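Long-range contacts in GST N-terminal domain-containing protein (PDB 3IC8), which is of unknown function but probably belongs to the glutathione S-transferase superfamily, with a thioredoxin-like N-terminal domain and a helical domain: residues A45-T53 / Y267-E275; M277-L286 / H297-V307. All coordinates share one frame; numbering follows the deposited sequence.

Overall arrangement
Both contacts involve the strands at the C-terminal end of the chain and share strand 272-279. Interaction 1 packs its approach and first residues against the end of helix 41-47 in the thioredoxin-like domain. Interaction 2 lies within the C-terminal strands themselves, pairing 284-286 with 297-300, and the latter strand's other edge joins strand 61-63 of the N-terminal domain. The centres of the two contacts lie about 12 Å apart and they touch: the carbonyl oxygen V272 O is 3.5 Å from L286 CD1, and the rings of Y50 and F305 meet with CE1 3.8 Å from CE1. The N-terminal domain is thus joined to these strands by both loop packing and sheet continuation.

Interaction 1: residues A45-T53 / Y267-E275; sequences ALTGGYRKT and YGVEAVEGE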
loop_
_atom_site.group_PDB
_atom_site.type_symbol
_atom_site.label_atom_id
_atom_site.label_comp_id
_atom_site.label_asym_id
_atom_site.label_seq_id
_atom_site.Cartn_x
_atom_site.Cartn_y
_atom_site.Cartn_z
ATOM N N ALA A 45 -41.792 -2.880 7.719
ATOM C CA ALA A 45 -42.586 -1.700 7.731
ATOM C C ALA A 45 -42.377 -0.920 6.470
ATOM O O ALA A 45 -43.311 -0.389 5.948
ATOM C CB ALA A 45 -42.224 -0.865 8.891
ATOM N N LEU A 46 -41.154 -0.898 5.967
ATOM C CA LEU A 46 -40.887 -0.365 4.650
ATOM C C LEU A 46 -41.065 -1.311 3.474
ATOM O O LEU A 46 -41.707 -0.989 2.534
ATOM C CB LEU A 46 -39.490 0.213 4.612
ATOM C CG LEU A 46 -39.032 1.045 5.786
ATOM C CD1 LEU A 46 -37.573 1.127 5.774
ATOM C CD2 LEU A 46 -39.611 2.393 5.762
ATOM N N THR A 47 -40.473 -2.478 3.522
ATOM C CA THR A 47 -40.557 -3.437 2.439
ATOM C C THR A 47 -41.899 -4.066 2.134
ATOM O O THR A 47 -42.154 -4.422 1.018
ATOM C CB THR A 47 -39.564 -4.535 2.592
ATOM O OG1 THR A 47 -39.875 -5.267 3.759
ATOM C CG2 THR A 47 -38.205 -3.964 2.724
ATOM N N GLY A 48 -42.749 -4.224 3.122
ATOM C CA GLY A 48 -43.905 -5.058 2.934
ATOM C C GLY A 48 -43.638 -6.517 3.174
ATOM O O GLY A 48 -44.419 -7.358 2.831
ATOM N N GLY A 49 -42.540 -6.812 3.825
ATOM C CA GLY A 49 -42.167 -8.177 4.083
ATOM C C GLY A 49 -41.055 -8.828 3.299
ATOM O O GLY A 49 -40.645 -9.891 3.660
ATOM N N TYR A 50 -40.518 -8.179 2.288
ATOM C CA TYR A 50 -39.325 -8.686 1.681
ATOM C C TYR A 50 -38.245 -8.497 2.708
ATOM O O TYR A 50 -38.105 -7.444 3.269
ATOM C CB TYR A 50 -39.000 -7.879 0.444
ATOM C CG TYR A 50 -37.767 -8.315 -0.287
ATOM C CD1 TYR A 50 -37.796 -9.384 -1.135
ATOM C CD2 TYR A 50 -36.586 -7.642 -0.142
ATOM C CE1 TYR A 50 -36.707 -9.779 -1.792
ATOM C CE2 TYR A 50 -35.487 -8.028 -0.806
ATOM C CZ TYR A 50 -35.548 -9.102 -1.638
ATOM O OH TYR A 50 -34.426 -9.500 -2.304
ATOM N N ARG A 51 -37.489 -9.536 2.984
ATOM C CA ARG A 51 -36.477 -9.423 3.997
ATOM C C ARG A 51 -35.068 -9.738 3.598
ATOM O O ARG A 51 -34.255 -9.958 4.446
ATOM C CB ARG A 51 -36.862 -10.203 5.229
ATOM C CG ARG A 51 -38.047 -9.640 5.904
ATOM C CD ARG A 51 -38.207 -10.206 7.244
ATOM N NE ARG A 51 -38.626 -11.586 7.190
ATOM C CZ ARG A 51 -39.883 -11.974 7.190
ATOM N NH1 ARG A 51 -40.859 -11.096 7.233
ATOM N NH2 ARG A 51 -40.153 -13.253 7.146
ATOM N N LYS A 52 -34.765 -9.766 2.326
ATOM C CA LYS A 52 -33.402 -9.994 1.947
ATOM C C LYS A 52 -32.706 -8.661 1.802
ATOM O O LYS A 52 -33.163 -7.794 1.117
ATOM C CB LYS A 52 -33.331 -10.779 0.662
ATOM C CG LYS A 52 -32.085 -11.560 0.535
ATOM C CD LYS A 52 -31.217 -11.028 -0.577
ATOM C CE LYS A 52 -31.171 -11.984 -1.725
ATOM N NZ LYS A 52 -29.875 -12.678 -1.805
ATOM N N THR A 53 -31.592 -8.512 2.470
ATOM C CA THR A 53 -30.922 -7.259 2.557
ATOM C C THR A 53 -29.555 -7.563 2.061
ATOM O O THR A 53 -29.218 -8.692 1.959
ATOM C CB THR A 53 -30.872 -6.789 3.974
ATOM O OG1 THR A 53 -30.351 -7.821 4.789
ATOM C CG2 THR A 53 -32.232 -6.491 4.445
ATOM N N TYR A 267 -37.897 -17.226 -2.937
ATOM C CA TYR A 267 -38.514 -17.142 -1.630
ATOM C C TYR A 267 -39.922 -16.602 -1.688
ATOM O O TYR A 267 -40.184 -15.478 -1.325
ATOM C CB TYR A 267 -37.673 -16.278 -0.708
ATOM N N GLY A 268 -40.824 -17.456 -2.137
ATOM C CA GLY A 268 -42.189 -17.114 -2.447
ATOM C C GLY A 268 -42.911 -16.682 -1.210
ATOM O O GLY A 268 -43.940 -16.048 -1.273
ATOM N N VAL A 269 -42.353 -17.043 -0.071
ATOM C CA VAL A 269 -43.014 -16.816 1.187
ATOM C C VAL A 269 -43.248 -15.361 1.523
ATOM O O VAL A 269 -44.328 -15.010 1.941
ATOM C CB VAL A 269 -42.194 -17.446 2.314
ATOM C CG1 VAL A 269 -42.600 -16.893 3.649
ATOM C CG2 VAL A 269 -42.339 -18.949 2.279
ATOM N N GLU A 270 -42.238 -14.519 1.363
ATOM C CA GLU A 270 -42.379 -13.112 1.692
ATOM C C GLU A 270 -42.895 -12.283 0.546
ATOM O O GLU A 270 -42.243 -11.344 0.143
ATOM C CB GLU A 270 -41.033 -12.525 2.114
ATOM C CG GLU A 270 -40.037 -13.508 2.660
ATOM C CD GLU A 270 -38.719 -12.862 3.081
ATOM O OE1 GLU A 270 -38.078 -12.199 2.250
ATOM O OE2 GLU A 270 -38.308 -13.045 4.237
ATOM N N ALA A 271 -44.056 -12.607 0.018
ATOM C CA ALA A 271 -44.565 -11.870 -1.114
ATOM C C ALA A 271 -44.979 -10.503 -0.654
ATOM O O ALA A 271 -45.323 -10.330 0.488
ATOM C CB ALA A 271 -45.702 -12.576 -1.719
ATOM N N VAL A 272 -44.943 -9.525 -1.538
ATOM C CA VAL A 272 -45.298 -8.187 -1.148
ATOM C C VAL A 272 -46.478 -7.696 -1.934
ATOM O O VAL A 272 -46.470 -7.746 -3.134
ATOM C CB VAL A 272 -44.157 -7.246 -1.368
ATOM C CG1 VAL A 272 -44.566 -5.876 -1.030
ATOM C CG2 VAL A 272 -43.011 -7.638 -0.545
ATOM N N GLU A 273 -47.495 -7.216 -1.239
ATOM C CA GLU A 273 -48.747 -6.860 -1.864
ATOM C C GLU A 273 -48.971 -5.377 -1.978
ATOM O O GLU A 273 -48.547 -4.622 -1.153
ATOM C CB GLU A 273 -49.888 -7.500 -1.118
ATOM N N GLY A 274 -49.638 -4.955 -3.025
ATOM C CA GLY A 274 -49.786 -3.543 -3.242
ATOM C C GLY A 274 -50.377 -3.218 -4.576
ATOM O O GLY A 274 -50.882 -4.057 -5.257
ATOM N N GLU A 275 -50.271 -1.975 -4.970
ATOM C CA GLU A 275 -50.809 -1.562 -6.233
ATOM C C GLU A 275 -49.685 -1.291 -7.177
ATOM O O GLU A 275 -48.835 -0.502 -6.902
ATOM C CB GLU A 275 -51.636 -0.299 -6.045
ATOM C CG GLU A 275 -52.347 0.200 -7.269
ATOM C CD GLU A 275 -52.905 1.585 -7.077
ATOM O OE1 GLU A 275 -52.938 2.355 -8.034
ATOM O OE2 GLU A 275 -53.307 1.919 -5.966
#
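V272, at the start of strand 272-279, packs against the C-terminal end of helix 41-47, part of the thioredoxin-like fold, where G48 leaves the helix with positive phi. With CG1 anti to the backbone N (chi1 177°), the valine turns both methyls to this helix end: V272 CG1 meets T47 O at 3.5 Å, and CG2 reaches G48 O and, at 4.1 Å, Y50 CB. The missing side chain of G48 leaves V272 CG1 its place, and the chain continues through G49, also with positive phi. T47 OG1 holds the turn, accepting from G49 N (an ST turn) and donating to Y50 O. V272 is backed by L286, and T47 by I62.

E270, the centre of an inverse gamma turn, is the more open part of the contact, only partly buried like its partner R51, and the loop becomes solvent-exposed at K52. E270 CB sits 3.1 Å from G49 O, and the extended chain beyond CG carries the carboxylate along the loop to R51. E270 OE1 accepts from R51 N at 2.8 Å (157° at the hydrogen), the N-H coming from above the carboxylate plane. The second oxygen pairs with R51 through charge alone: E270 OE2 lies over one face of the guanidinium, 3.3 Å from R51 NE, with the two planes 75° apart.

Interaction 2: residues M277-L286 / H297-V307; sequences MFTGREELIL and HVHFPRLGFRV
L286 and L284 project from one side of strand 284-290, on the same face as V298 and F300 of strand 296-300. L286 lays CD2 4.2 Å from V298 CB and brings CD1 near the ring of F300, while L284 CD1 reaches V307 CG2 at 3.9 Å. I262 of the strand 259-264 touches both L284 and F300 on this apolar face. The antiparallel backbones are tied by paired bonds at L284-F300 and L286-V298; the shortest include V298 N to L286 O at 2.7 Å.

On the other face I285 packs against H299. I285 CG2, anti to the backbone N, lies over one face of the H299 ring in a CH-pi contact, 4.1 Å from the centroid, and also touches H297, whose ring M277 CE approaches from a different direction. The H299 ring is fixed at both nitrogens: ND1 donates to E283 OE2 at 2.8 Å (147° at the hydrogen), reaching it from above the carboxylate plane, and NE2 bonds D61. Y63 stacks on the same ring.

At the polar edge R302 folds back along the loop 280-283. R302 NE makes a weak hydrogen bond to G280 O at 3.0 Å, and L284 CD2 lies over one face of the guanidinium, offset toward its rim. NH2 has its main partner in D250, with which T279 OG1 also bonds.

M277 and F278 both face I285 in a classic beta bulge, and a type II turn at R302-F305 leads into strand 305-309. This strand then pairs with strand 259-264, so the antiparallel meander closes back on its first strand, a topology consistent with a small SH3-like barrel.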
loop_
_atom_site.group_PDB
_atom_site.type_symbol
_atom_site.label_atom_id
_atom_site.label_comp_id
_atom_site.label_asym_id
_atom_site.label_seq_id
_atom_site.Cartn_x
_atom_site.Cartn_y
_atom_site.Cartn_z
HETATM N N MSE A 277 -47.649 0.295 -9.675
HETATM C CA MSE A 277 -47.629 1.636 -10.183
HETATM C C MSE A 277 -46.869 1.810 -11.474
HETATM O O MSE A 277 -47.131 2.717 -12.212
HETATM C CB MSE A 277 -47.072 2.536 -9.098
HETATM C CG MSE A 277 -47.848 2.401 -7.814
HETATM SE SE MSE A 277 -49.469 3.416 -7.798
HETATM C CE MSE A 277 -48.641 5.061 -8.199
ATOM N N PHE A 278 -45.892 0.955 -11.713
ATOM C CA PHE A 278 -45.095 1.037 -12.905
ATOM C C PHE A 278 -44.551 -0.317 -13.264
ATOM O O PHE A 278 -44.143 -1.054 -12.413
ATOM C CB PHE A 278 -43.962 2.013 -12.662
ATOM C CG PHE A 278 -42.963 2.093 -13.764
ATOM C CD1 PHE A 278 -43.076 3.034 -14.741
ATOM C CD2 PHE A 278 -41.889 1.255 -13.801
ATOM C CE1 PHE A 278 -42.175 3.114 -15.712
ATOM C CE2 PHE A 278 -40.990 1.349 -14.780
ATOM C CZ PHE A 278 -41.136 2.272 -15.734
ATOM N N THR A 279 -44.570 -0.633 -14.543
ATOM C CA THR A 279 -43.935 -1.808 -15.074
ATOM C C THR A 279 -43.026 -1.347 -16.178
ATOM O O THR A 279 -43.416 -0.591 -17.021
ATOM C CB THR A 279 -44.945 -2.834 -15.567
ATOM O OG1 THR A 279 -44.258 -3.965 -16.070
ATOM C CG2 THR A 279 -45.736 -2.288 -16.666
ATOM N N GLY A 280 -41.790 -1.794 -16.141
ATOM C CA GLY A 280 -40.750 -1.283 -17.002
ATOM C C GLY A 280 -39.761 -2.341 -17.361
ATOM O O GLY A 280 -39.874 -3.440 -16.919
ATOM N N ARG A 281 -38.816 -1.993 -18.207
ATOM C CA ARG A 281 -37.801 -2.912 -18.672
ATOM C C ARG A 281 -36.899 -3.427 -17.564
ATOM O O ARG A 281 -36.564 -4.583 -17.507
ATOM C CB ARG A 281 -36.943 -2.205 -19.696
ATOM C CG ARG A 281 -37.530 -2.110 -21.041
ATOM C CD ARG A 281 -36.891 -0.978 -21.809
ATOM N NE ARG A 281 -37.599 -0.646 -23.036
ATOM C CZ ARG A 281 -38.777 -0.041 -23.091
ATOM N NH1 ARG A 281 -39.411 0.305 -21.989
ATOM N NH2 ARG A 281 -39.323 0.220 -24.259
ATOM N N GLU A 282 -36.516 -2.527 -16.688
ATOM C CA GLU A 282 -35.710 -2.841 -15.561
ATOM C C GLU A 282 -36.467 -2.890 -14.261
ATOM O O GLU A 282 -35.920 -3.300 -13.272
ATOM C CB GLU A 282 -34.634 -1.790 -15.447
ATOM C CG GLU A 282 -33.693 -1.768 -16.589
ATOM C CD GLU A 282 -32.711 -2.922 -16.590
ATOM O OE1 GLU A 282 -32.444 -3.485 -15.542
ATOM O OE2 GLU A 282 -32.198 -3.269 -17.651
ATOM N N GLU A 283 -37.707 -2.445 -14.236
ATOM C CA GLU A 283 -38.349 -2.177 -12.968
ATOM C C GLU A 283 -39.835 -2.441 -12.816
ATOM O O GLU A 283 -40.598 -2.238 -13.708
ATOM C CB GLU A 283 -38.097 -0.721 -12.622
ATOM C CG GLU A 283 -38.039 -0.418 -11.187
ATOM C CD GLU A 283 -37.717 1.016 -10.938
ATOM O OE1 GLU A 283 -37.848 1.836 -11.842
ATOM O OE2 GLU A 283 -37.320 1.336 -9.834
ATOM N N LEU A 284 -40.224 -2.854 -11.635
ATOM C CA LEU A 284 -41.597 -2.850 -11.224
ATOM C C LEU A 284 -41.754 -2.042 -9.952
ATOM O O LEU A 284 -41.001 -2.203 -9.035
ATOM C CB LEU A 284 -42.085 -4.258 -10.982
ATOM C CG LEU A 284 -41.886 -5.281 -12.072
ATOM C CD1 LEU A 284 -41.675 -6.588 -11.469
ATOM C CD2 LEU A 284 -43.059 -5.310 -12.901
ATOM N N ILE A 285 -42.750 -1.178 -9.899
ATOM C CA ILE A 285 -42.984 -0.367 -8.725
ATOM C C ILE A 285 -44.324 -0.622 -8.063
ATOM O O ILE A 285 -45.342 -0.628 -8.690
ATOM C CB ILE A 285 -42.889 1.086 -9.053
ATOM C CG1 ILE A 285 -41.674 1.335 -9.901
ATOM C CG2 ILE A 285 -42.725 1.867 -7.830
ATOM C CD1 ILE A 285 -41.301 2.716 -9.946
ATOM N N LEU A 286 -44.310 -0.767 -6.773
ATOM C CA LEU A 286 -45.521 -1.097 -6.150
ATOM C C LEU A 286 -45.759 -0.183 -4.967
ATOM O O LEU A 286 -44.850 0.171 -4.261
ATOM C CB LEU A 286 -45.485 -2.583 -5.863
ATOM C CG LEU A 286 -46.188 -3.267 -4.744
ATOM C CD1 LEU A 286 -45.743 -4.681 -4.708
ATOM C CD2 LEU A 286 -45.779 -2.545 -3.522
ATOM N N HIS A 297 -43.361 3.436 -1.931
ATOM C CA HIS A 297 -43.183 2.792 -3.210
ATOM C C HIS A 297 -42.046 1.807 -3.076
ATOM O O HIS A 297 -40.999 2.164 -2.612
ATOM C CB HIS A 297 -42.787 3.802 -4.264
ATOM C CG HIS A 297 -43.930 4.506 -4.908
ATOM N ND1 HIS A 297 -45.212 4.444 -4.434
ATOM C CD2 HIS A 297 -43.971 5.299 -5.993
ATOM C CE1 HIS A 297 -45.996 5.165 -5.202
ATOM N NE2 HIS A 297 -45.267 5.688 -6.158
ATOM N N VAL A 298 -42.265 0.573 -3.501
ATOM C CA VAL A 298 -41.269 -0.471 -3.441
ATOM C C VAL A 298 -40.874 -0.953 -4.826
ATOM O O VAL A 298 -41.702 -1.266 -5.627
ATOM C CB VAL A 298 -41.768 -1.618 -2.610
ATOM C CG1 VAL A 298 -40.701 -2.617 -2.373
ATOM C CG2 VAL A 298 -42.252 -1.126 -1.338
ATOM N N HIS A 299 -39.586 -0.990 -5.093
ATOM C CA HIS A 299 -39.102 -1.283 -6.420
ATOM C C HIS A 299 -38.407 -2.618 -6.536
ATOM O O HIS A 299 -37.576 -2.950 -5.744
ATOM C CB HIS A 299 -38.164 -0.200 -6.898
ATOM C CG HIS A 299 -38.614 1.178 -6.592
ATOM N ND1 HIS A 299 -38.712 2.147 -7.553
ATOM C CD2 HIS A 299 -38.925 1.773 -5.428
ATOM C CE1 HIS A 299 -39.097 3.270 -7.000
ATOM N NE2 HIS A 299 -39.234 3.069 -5.711
ATOM N N PHE A 300 -38.788 -3.370 -7.553
ATOM C CA PHE A 300 -38.266 -4.686 -7.814
ATOM C C PHE A 300 -37.841 -4.782 -9.235
ATOM O O PHE A 300 -38.431 -4.205 -10.079
ATOM C CB PHE A 300 -39.330 -5.732 -7.635
ATOM C CG PHE A 300 -39.850 -5.844 -6.278
ATOM C CD1 PHE A 300 -39.186 -6.546 -5.341
ATOM C CD2 PHE A 300 -41.038 -5.277 -5.949
ATOM C CE1 PHE A 300 -39.683 -6.652 -4.113
ATOM C CE2 PHE A 300 -41.522 -5.391 -4.720
ATOM C CZ PHE A 300 -40.856 -6.086 -3.809
ATOM N N PRO A 301 -36.820 -5.555 -9.495
ATOM C CA PRO A 301 -36.410 -5.871 -10.850
ATOM C C PRO A 301 -37.303 -6.904 -11.496
ATOM O O PRO A 301 -37.933 -7.648 -10.812
ATOM C CB PRO A 301 -35.032 -6.448 -10.636
ATOM C CG PRO A 301 -35.025 -6.916 -9.309
ATOM C CD PRO A 301 -35.899 -6.108 -8.514
ATOM N N ARG A 302 -37.337 -6.964 -12.805
ATOM C CA ARG A 302 -38.018 -8.062 -13.431
ATOM C C ARG A 302 -37.340 -9.374 -13.098
ATOM O O ARG A 302 -37.994 -10.347 -12.829
ATOM C CB ARG A 302 -38.113 -7.888 -14.933
ATOM C CG ARG A 302 -38.849 -6.693 -15.403
ATOM C CD ARG A 302 -39.339 -6.929 -16.779
ATOM N NE ARG A 302 -40.649 -6.353 -17.034
ATOM C CZ ARG A 302 -41.800 -6.883 -16.666
ATOM N NH1 ARG A 302 -41.849 -8.001 -16.004
ATOM N NH2 ARG A 302 -42.915 -6.275 -16.955
ATOM N N LEU A 303 -36.023 -9.395 -13.119
ATOM C CA LEU A 303 -35.294 -10.616 -12.911
ATOM C C LEU A 303 -35.363 -11.127 -11.504
ATOM O O LEU A 303 -35.091 -10.436 -10.579
ATOM C CB LEU A 303 -33.848 -10.443 -13.306
ATOM C CG LEU A 303 -33.558 -9.858 -14.668
ATOM C CD1 LEU A 303 -32.134 -9.989 -14.966
ATOM C CD2 LEU A 303 -34.370 -10.516 -15.715
ATOM N N GLY A 304 -35.732 -12.379 -11.385
ATOM C CA GLY A 304 -35.798 -13.040 -10.120
ATOM C C GLY A 304 -37.040 -12.811 -9.315
ATOM O O GLY A 304 -37.119 -13.225 -8.200
ATOM N N PHE A 305 -38.014 -12.149 -9.884
ATOM C CA PHE A 305 -39.206 -11.863 -9.156
ATOM C C PHE A 305 -40.407 -12.192 -9.977
ATOM O O PHE A 305 -40.388 -12.122 -11.156
ATOM C CB PHE A 305 -39.231 -10.410 -8.732
ATOM C CG PHE A 305 -38.286 -10.090 -7.638
ATOM C CD1 PHE A 305 -38.703 -10.039 -6.351
ATOM C CD2 PHE A 305 -36.977 -9.855 -7.902
ATOM C CE1 PHE A 305 -37.840 -9.758 -5.372
ATOM C CE2 PHE A 305 -36.130 -9.576 -6.930
ATOM C CZ PHE A 305 -36.557 -9.526 -5.662
ATOM N N ARG A 306 -41.469 -12.561 -9.318
ATOM C CA ARG A 306 -42.642 -12.998 -10.010
ATOM C C ARG A 306 -43.784 -12.110 -9.659
ATOM O O ARG A 306 -43.889 -11.661 -8.559
ATOM C CB ARG A 306 -42.963 -14.423 -9.616
ATOM C CG ARG A 306 -44.284 -14.896 -10.098
ATOM C CD ARG A 306 -44.811 -15.961 -9.217
ATOM N NE ARG A 306 -43.814 -16.987 -9.005
ATOM C CZ ARG A 306 -43.363 -17.366 -7.819
ATOM N NH1 ARG A 306 -43.822 -16.800 -6.722
ATOM N NH2 ARG A 306 -42.449 -18.316 -7.734
ATOM N N VAL A 307 -44.652 -11.864 -10.614
ATOM C CA VAL A 307 -45.820 -11.063 -10.365
ATOM C C VAL A 307 -47.089 -11.880 -10.481
ATOM O O VAL A 307 -47.333 -12.545 -11.464
ATOM C CB VAL A 307 -45.877 -9.881 -11.305
ATOM C CG1 VAL A 307 -46.901 -8.913 -10.864
ATOM C CG2 VAL A 307 -44.579 -9.222 -11.324
#